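Local coordinates for structural protein ORF273 (Acidianus two-tailed virus, PDB 4ART) that is a virion structural protein whose exact role is not established, built on a new fold that is stable to heat and acid, at residues K30-V35 against Y247-E252; N37-E42 against F57-L62; D115-Y120 against Q173-K178. All coordinates share one frame; numbering follows the deposited sequence.

Interaction 1 of 3, residues K30-V35 against Y247-E252; sequences KLADIV and YQVCYE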
# COMPACT_ATOMS: atom_id res chain seq x y z
N LYS A 30 11.53 17.38 -19.44
CA LYS A 30 12.82 16.67 -19.52
C LYS A 30 12.83 15.47 -18.58
O LYS A 30 13.24 14.38 -18.99
CB LYS A 30 13.99 17.61 -19.21
CG LYS A 30 14.27 18.57 -20.36
CD LYS A 30 15.19 19.72 -19.93
CE LYS A 30 15.33 20.81 -20.98
NZ LYS A 30 16.37 21.81 -20.61
N LEU A 31 12.35 15.65 -17.36
CA LEU A 31 12.30 14.58 -16.36
C LEU A 31 11.39 13.43 -16.77
O LEU A 31 11.75 12.28 -16.56
CB LEU A 31 11.87 15.14 -14.98
CG LEU A 31 12.93 15.94 -14.20
CD1 LEU A 31 12.28 16.73 -13.07
CD2 LEU A 31 14.05 15.02 -13.66
N ALA A 32 10.21 13.75 -17.35
CA ALA A 32 9.25 12.75 -17.81
C ALA A 32 9.83 11.91 -18.97
O ALA A 32 9.67 10.69 -18.96
CB ALA A 32 7.96 13.41 -18.23
N ASP A 33 10.57 12.54 -19.92
CA ASP A 33 11.23 11.80 -21.00
C ASP A 33 12.37 10.90 -20.45
O ASP A 33 12.55 9.79 -20.95
CB ASP A 33 11.72 12.74 -22.09
CG ASP A 33 10.59 13.43 -22.84
OD1 ASP A 33 9.43 12.93 -22.79
OD2 ASP A 33 10.85 14.49 -23.46
N ILE A 34 13.09 11.37 -19.40
CA ILE A 34 14.14 10.57 -18.73
C ILE A 34 13.49 9.29 -18.15
O ILE A 34 13.99 8.20 -18.38
CB ILE A 34 14.95 11.40 -17.68
CG1 ILE A 34 15.87 12.45 -18.37
CG2 ILE A 34 15.77 10.48 -16.74
CD1 ILE A 34 16.26 13.66 -17.46
N VAL A 35 12.35 9.43 -17.44
CA VAL A 35 11.62 8.30 -16.84
C VAL A 35 11.11 7.38 -17.95
O VAL A 35 11.42 6.20 -17.93
CB VAL A 35 10.50 8.74 -15.84
CG1 VAL A 35 9.60 7.56 -15.45
CG2 VAL A 35 11.10 9.38 -14.59
N TYR A 247 2.85 17.77 -12.61
CA TYR A 247 3.04 17.89 -14.04
C TYR A 247 2.89 16.47 -14.53
O TYR A 247 3.61 15.57 -14.09
CB TYR A 247 4.43 18.42 -14.32
CG TYR A 247 4.65 18.86 -15.74
CD1 TYR A 247 4.42 20.17 -16.13
CD2 TYR A 247 5.16 17.97 -16.69
CE1 TYR A 247 4.71 20.60 -17.42
CE2 TYR A 247 5.49 18.39 -17.97
CZ TYR A 247 5.25 19.71 -18.33
OH TYR A 247 5.51 20.12 -19.60
N GLN A 248 1.87 16.24 -15.35
CA GLN A 248 1.49 14.90 -15.77
C GLN A 248 1.76 14.63 -17.25
O GLN A 248 1.30 15.38 -18.11
CB GLN A 248 0.01 14.68 -15.41
CG GLN A 248 -0.51 13.27 -15.60
CD GLN A 248 -1.91 13.17 -15.04
OE1 GLN A 248 -2.86 13.01 -15.79
NE2 GLN A 248 -2.06 13.28 -13.70
N VAL A 249 2.56 13.57 -17.54
CA VAL A 249 2.91 13.20 -18.94
C VAL A 249 2.52 11.74 -19.19
O VAL A 249 2.84 10.88 -18.37
CB VAL A 249 4.38 13.51 -19.36
CG1 VAL A 249 4.64 13.22 -20.83
CG2 VAL A 249 4.76 14.94 -19.03
N CYS A 250 1.81 11.49 -20.31
CA CYS A 250 1.29 10.17 -20.66
C CYS A 250 1.77 9.64 -21.99
O CYS A 250 2.18 10.39 -22.87
CB CYS A 250 -0.23 10.10 -20.53
SG CYS A 250 -0.86 10.63 -18.92
N TYR A 251 1.82 8.30 -22.10
CA TYR A 251 2.35 7.57 -23.24
C TYR A 251 1.59 6.27 -23.46
O TYR A 251 1.06 5.68 -22.50
CB TYR A 251 3.82 7.18 -22.99
CG TYR A 251 4.73 8.30 -22.53
CD1 TYR A 251 4.84 8.63 -21.18
CD2 TYR A 251 5.53 8.98 -23.44
CE1 TYR A 251 5.73 9.62 -20.75
CE2 TYR A 251 6.38 10.00 -23.03
CZ TYR A 251 6.51 10.29 -21.68
OH TYR A 251 7.39 11.26 -21.29
N GLU A 252 1.52 5.82 -24.72
CA GLU A 252 0.90 4.55 -25.07
C GLU A 252 1.97 3.65 -25.66
O GLU A 252 2.83 4.13 -26.40
CB GLU A 252 -0.28 4.73 -26.04
CG GLU A 252 0.08 5.37 -27.36
CD GLU A 252 -1.00 5.34 -28.43
OE1 GLU A 252 -2.08 4.75 -28.19
OE2 GLU A 252 -0.76 5.92 -29.51
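Asp33 and Tyr251 make the polar half of this contact. Tyr251 OH donates a hydrogen bond to Asp33 OD1 over 3.0 Å. The carboxylate accepts it through the anti lone pair of OD1, the one that points away from the other oxygen. OD1 sits at the edge of the Tyr251 ring, near its plane, and the two side chains meet at about a right angle. The carboxylate and ring planes are 64° apart. The phenol can reach the helix because Tyr251 CG is anti to its own carbonyl carbon (chi1 -50°). Tyr251 OH also lies 3.3 Å from Ala32 O, a backbone oxygen, so it ends beside two oxygens of one helical turn.

The apolar part is a single close touch. Ala32 points at the strand, and its CB rests on Val249 CG2 at 3.6 Å. Val249 CB is almost as near. The short alanine side chain lets the helix come close: Ala32 CA is 6.5 Å from Val249 CA. The segment axes make an angle of 38°.

Helix 23-44 here lies on one face of the mixed sheet. Tyr247, Val249 and Tyr251 turn toward the helix, while Cys250 between them is in a disulfide with Cys263. Strand 247-253 runs between strands 154-161 and 258-261. Leu31 and Val35 of the same helix continue the packing onto Ile141 of strand 139-146 and Ile61 of strand 58-62.

Interaction 2 of 3, residues N37-E42 against F57-L62; sequences NEIEKE and FYYYIL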
# COMPACT_ATOMS: atom_id res chain seq x y z
N ASN A 37 12.14 6.96 -21.07
CA ASN A 37 13.25 6.32 -21.77
C ASN A 37 13.77 5.13 -21.01
O ASN A 37 14.13 4.13 -21.61
CB ASN A 37 14.38 7.29 -22.06
CG ASN A 37 14.19 8.08 -23.33
OD1 ASN A 37 13.81 7.54 -24.38
ND2 ASN A 37 14.50 9.37 -23.29
N GLU A 38 13.80 5.25 -19.67
CA GLU A 38 14.24 4.20 -18.79
C GLU A 38 13.21 3.06 -18.72
O GLU A 38 13.61 1.92 -18.91
CB GLU A 38 14.60 4.79 -17.41
CG GLU A 38 15.29 3.81 -16.45
CD GLU A 38 16.52 3.06 -16.92
OE1 GLU A 38 17.27 3.57 -17.79
OE2 GLU A 38 16.76 1.96 -16.38
N ILE A 39 11.90 3.34 -18.49
CA ILE A 39 10.86 2.29 -18.46
C ILE A 39 10.89 1.51 -19.79
O ILE A 39 10.88 0.29 -19.79
CB ILE A 39 9.41 2.81 -18.16
CG1 ILE A 39 9.33 3.88 -17.02
CG2 ILE A 39 8.41 1.66 -17.96
CD1 ILE A 39 9.76 3.47 -15.63
N GLU A 40 10.95 2.25 -20.92
CA GLU A 40 11.02 1.69 -22.27
C GLU A 40 12.21 0.71 -22.39
O GLU A 40 12.00 -0.45 -22.76
CB GLU A 40 11.14 2.82 -23.29
CG GLU A 40 10.91 2.41 -24.73
CD GLU A 40 11.22 3.57 -25.65
OE1 GLU A 40 12.43 3.81 -25.91
OE2 GLU A 40 10.27 4.27 -26.06
N LYS A 41 13.44 1.18 -22.01
CA LYS A 41 14.71 0.42 -22.02
C LYS A 41 14.56 -0.86 -21.22
O LYS A 41 14.99 -1.92 -21.68
CB LYS A 41 15.85 1.28 -21.44
CG LYS A 41 17.25 0.72 -21.66
CD LYS A 41 18.29 1.39 -20.77
CE LYS A 41 18.54 0.63 -19.49
NZ LYS A 41 19.63 1.23 -18.68
N GLU A 42 13.92 -0.77 -20.04
CA GLU A 42 13.65 -1.90 -19.14
C GLU A 42 12.67 -2.89 -19.74
O GLU A 42 12.88 -4.10 -19.60
CB GLU A 42 13.16 -1.41 -17.77
CG GLU A 42 14.23 -0.68 -16.98
CD GLU A 42 14.51 -1.17 -15.57
OE1 GLU A 42 13.74 -2.00 -15.04
OE2 GLU A 42 15.48 -0.66 -14.96
N PHE A 57 11.69 -0.71 -9.54
CA PHE A 57 10.59 0.17 -9.15
C PHE A 57 11.02 1.54 -8.64
O PHE A 57 10.26 2.49 -8.77
CB PHE A 57 9.63 -0.53 -8.17
CG PHE A 57 9.04 -1.79 -8.76
CD1 PHE A 57 9.72 -3.00 -8.69
CD2 PHE A 57 7.83 -1.76 -9.44
CE1 PHE A 57 9.20 -4.15 -9.29
CE2 PHE A 57 7.30 -2.92 -10.02
CZ PHE A 57 7.98 -4.11 -9.93
N TYR A 58 12.24 1.65 -8.09
CA TYR A 58 12.72 2.91 -7.53
C TYR A 58 13.97 3.40 -8.23
O TYR A 58 14.87 2.61 -8.51
CB TYR A 58 12.95 2.79 -6.00
CG TYR A 58 11.70 2.39 -5.24
CD1 TYR A 58 10.72 3.32 -4.93
CD2 TYR A 58 11.48 1.06 -4.88
CE1 TYR A 58 9.56 2.95 -4.26
CE2 TYR A 58 10.32 0.68 -4.20
CZ TYR A 58 9.37 1.63 -3.88
OH TYR A 58 8.22 1.26 -3.23
N TYR A 59 14.01 4.70 -8.52
CA TYR A 59 15.14 5.30 -9.20
C TYR A 59 15.48 6.66 -8.65
O TYR A 59 14.63 7.34 -8.09
CB TYR A 59 14.83 5.53 -10.69
CG TYR A 59 14.46 4.32 -11.49
CD1 TYR A 59 15.42 3.59 -12.18
CD2 TYR A 59 13.12 3.96 -11.66
CE1 TYR A 59 15.07 2.49 -12.96
CE2 TYR A 59 12.76 2.86 -12.42
CZ TYR A 59 13.74 2.14 -13.08
OH TYR A 59 13.38 1.08 -13.85
N TYR A 60 16.72 7.10 -8.92
CA TYR A 60 17.12 8.47 -8.65
C TYR A 60 17.48 9.12 -9.99
O TYR A 60 18.07 8.49 -10.86
CB TYR A 60 18.35 8.55 -7.74
CG TYR A 60 18.18 7.96 -6.35
CD1 TYR A 60 17.12 8.34 -5.54
CD2 TYR A 60 19.15 7.14 -5.80
CE1 TYR A 60 16.99 7.84 -4.23
CE2 TYR A 60 19.05 6.65 -4.50
CZ TYR A 60 17.96 6.99 -3.73
OH TYR A 60 17.86 6.49 -2.45
N ILE A 61 17.12 10.39 -10.15
CA ILE A 61 17.52 11.18 -11.30
C ILE A 61 18.48 12.20 -10.72
O ILE A 61 18.16 12.88 -9.73
CB ILE A 61 16.38 11.81 -12.15
CG1 ILE A 61 15.38 10.74 -12.62
CG2 ILE A 61 16.96 12.57 -13.37
CD1 ILE A 61 14.14 11.26 -13.36
N LEU A 62 19.68 12.24 -11.30
CA LEU A 62 20.73 13.14 -10.88
C LEU A 62 20.55 14.49 -11.54
O LEU A 62 19.74 14.64 -12.47
CB LEU A 62 22.14 12.54 -11.14
CG LEU A 62 22.55 11.32 -10.29
CD1 LEU A 62 24.04 11.10 -10.34
CD2 LEU A 62 21.90 11.27 -8.91
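Glu42 OE2 has two polar neighbours: it accepts a hydrogen bond from Asn56 ND2, and Tyr59 OH is 2.9 Å away. Asn56 sits just before strand 58-62, so the carboxylate reaches the start of the strand as well as the tyrosine. OE2 is at the edge of the Tyr59 ring, in its plane. The Glu42 and Tyr59 side chains come from opposite directions, and the carboxylate is turned 78° from the ring plane. A bend at chi2 (-127°) directs the acid end of Glu42 to the phenol oxygen.

Glu38, one turn earlier, meets the same ring with its aliphatic part. Its CG is 3.7 Å from Tyr59 CE1. Chi1 of -171°, with CG anti to the backbone N, sets CG against the ring, and the bend at chi2 turns the carboxylate aside. Within the helix, Glu38 OE1 forms a salt bridge with Lys41 NZ, whose hydrogen bond, at 3.4 Å, is weak. Ile39 adds a looser apolar touch, CD1 to Tyr59 CE2 at 4.4 Å. Tyr59 is thus met by three residues of the helix: Glu42 meets the hydroxyl, and Glu38 and Ile39 meet CE1 and CE2 of the ring.

The contact is buried between the C-terminal half of helix 23-44 and the sheet. Strand 58-62 lies between strands 67-69 and 87-96. Tyr59 also packs on Val91 and Thr93 of strand 87-96, and Ile67 of strand 67-69 touches both Glu38 and Tyr59.

Interaction 3 of 3, residues D115-Y120 against Q173-K178; sequences DILKFY and QIVEQK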
# COMPACT_ATOMS: atom_id res chain seq x y z
N ASP A 115 8.09 9.52 3.00
CA ASP A 115 9.01 10.06 2.00
C ASP A 115 9.03 11.58 1.95
O ASP A 115 10.12 12.15 2.04
CB ASP A 115 8.71 9.48 0.60
CG ASP A 115 9.28 8.08 0.36
OD1 ASP A 115 10.18 7.68 1.09
OD2 ASP A 115 8.83 7.41 -0.58
N ILE A 116 7.88 12.23 1.85
CA ILE A 116 7.80 13.72 1.78
C ILE A 116 8.33 14.37 3.03
O ILE A 116 9.05 15.36 2.95
CB ILE A 116 6.38 14.27 1.43
CG1 ILE A 116 5.78 13.52 0.31
CG2 ILE A 116 6.29 15.81 1.23
CD1 ILE A 116 4.67 12.92 0.84
N LEU A 117 7.98 13.82 4.19
CA LEU A 117 8.47 14.33 5.47
C LEU A 117 10.00 14.18 5.51
O LEU A 117 10.68 15.14 5.86
CB LEU A 117 7.84 13.54 6.62
CG LEU A 117 8.22 14.03 8.01
CD1 LEU A 117 7.78 15.48 8.23
CD2 LEU A 117 7.70 13.10 9.10
N LYS A 118 10.54 12.99 5.16
CA LYS A 118 11.99 12.72 5.13
C LYS A 118 12.67 13.72 4.18
O LYS A 118 13.64 14.37 4.57
CB LYS A 118 12.26 11.27 4.68
CG LYS A 118 13.73 10.95 4.41
CD LYS A 118 13.94 9.48 4.05
CE LYS A 118 13.71 9.13 2.62
NZ LYS A 118 13.67 7.65 2.42
N PHE A 119 12.16 13.83 2.96
CA PHE A 119 12.67 14.72 1.93
C PHE A 119 12.63 16.20 2.38
O PHE A 119 13.63 16.88 2.21
CB PHE A 119 11.93 14.50 0.59
CG PHE A 119 12.03 13.10 -0.03
CD1 PHE A 119 13.09 12.26 0.27
CD2 PHE A 119 11.08 12.66 -0.96
CE1 PHE A 119 13.19 10.98 -0.34
CE2 PHE A 119 11.20 11.38 -1.56
CZ PHE A 119 12.24 10.56 -1.24
N TYR A 120 11.53 16.66 3.02
CA TYR A 120 11.43 18.04 3.52
C TYR A 120 12.44 18.28 4.63
O TYR A 120 13.17 19.27 4.58
CB TYR A 120 10.00 18.42 4.01
CG TYR A 120 9.98 19.75 4.75
CD1 TYR A 120 9.87 20.96 4.05
CD2 TYR A 120 10.13 19.81 6.14
CE1 TYR A 120 9.93 22.19 4.72
CE2 TYR A 120 10.16 21.03 6.81
CZ TYR A 120 10.07 22.22 6.10
OH TYR A 120 10.12 23.42 6.78
N GLN A 173 5.04 24.03 9.17
CA GLN A 173 4.41 24.53 10.40
C GLN A 173 4.49 23.50 11.52
O GLN A 173 4.76 23.87 12.66
CB GLN A 173 2.93 24.90 10.17
CG GLN A 173 2.71 25.96 9.13
CD GLN A 173 2.36 25.41 7.77
OE1 GLN A 173 3.08 24.58 7.20
NE2 GLN A 173 1.32 25.98 7.17
N ILE A 174 4.22 22.21 11.21
CA ILE A 174 4.26 21.10 12.20
C ILE A 174 5.69 20.83 12.69
O ILE A 174 5.88 20.62 13.89
CB ILE A 174 3.49 19.83 11.72
CG1 ILE A 174 2.01 20.17 11.37
CG2 ILE A 174 3.57 18.71 12.76
CD1 ILE A 174 1.20 19.10 10.51
N VAL A 175 6.70 20.88 11.76
CA VAL A 175 8.13 20.71 12.03
C VAL A 175 8.58 21.87 12.91
O VAL A 175 9.28 21.64 13.87
CB VAL A 175 8.98 20.55 10.73
CG1 VAL A 175 10.47 20.70 10.99
CG2 VAL A 175 8.71 19.22 10.05
N GLU A 176 8.14 23.11 12.60
CA GLU A 176 8.50 24.31 13.38
C GLU A 176 7.94 24.25 14.80
O GLU A 176 8.69 24.47 15.75
CB GLU A 176 8.06 25.60 12.67
CG GLU A 176 8.89 26.80 13.07
CD GLU A 176 8.76 28.01 12.15
OE1 GLU A 176 8.60 27.81 10.92
OE2 GLU A 176 8.91 29.15 12.65
N GLN A 177 6.66 23.88 14.94
CA GLN A 177 6.00 23.75 16.23
C GLN A 177 6.67 22.68 17.11
O GLN A 177 6.88 22.90 18.30
CB GLN A 177 4.51 23.43 16.02
CG GLN A 177 3.65 23.58 17.28
CD GLN A 177 3.45 25.04 17.69
OE1 GLN A 177 3.58 25.97 16.88
NE2 GLN A 177 3.15 25.25 18.96
N LYS A 178 7.05 21.55 16.51
CA LYS A 178 7.65 20.42 17.23
C LYS A 178 9.18 20.49 17.42
O LYS A 178 9.67 20.12 18.48
CB LYS A 178 7.23 19.09 16.60
CG LYS A 178 7.26 17.89 17.57
CD LYS A 178 5.97 17.74 18.39
CE LYS A 178 5.95 16.44 19.16
NZ LYS A 178 4.56 16.04 19.49
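Val175 points at helix 113-123 and is met there by Tyr120 and Leu117. All contacts between the two segments are apolar, and the buried area is modest, 110 Å² over both sides. Val175 CG2 makes the closest approach in each case.

Tyr120 brings one ring carbon to the contact. Its CE2 lies 4.0 Å from Val175 CG2 and 4.1 Å from Val175 CB. The ring is carried out from its helix with CG anti to the backbone N (chi1 170°). Chi2 of 85° turns the ring plane nearly perpendicular to the plane of CA, CB and CG. The Tyr120 and Val175 side chains run alongside each other, pointing opposite ways, and do not meet end on. The methyl approaches the ring obliquely.

Leu117 starts on a similar course, but chi2 of 61° then turns the branch. Its CB does not point straight at Val175, and the reach comes from the terminal methyl, with Leu117 CD1 4.3 Å from Val175 CG2. The two residues are three apart, so they stand on one side of their helix and receive the valine together.

Ile171 of helix 171-179 touches both Leu117 and Tyr120, and Leu117 reaches Phe191 and Ile194 of helix 188-201. The arrangement is that of a hydrophobic core inside a cluster of α-helices.

Helix 23-44 comes first in the chain and takes part in two contacts. Its later part closes a short loop at once: interaction 2 joins it to strand 58-62, with 14 residues between the segments. Interaction 3 follows in series, tying helix 113-123 to helix 171-179. Interaction 1 closes last, when strand 247-253 returns to the earlier part of helix 23-44 across 211 residues. Both other contacts nest inside that loop. Interactions 1 and 2 fix one helix to two separate strands of the same sheet, and they touch through Ile61. Interaction 3 lies on the opposite side of the chain's centre, about 28 Å from either, centre to centre, among the helices.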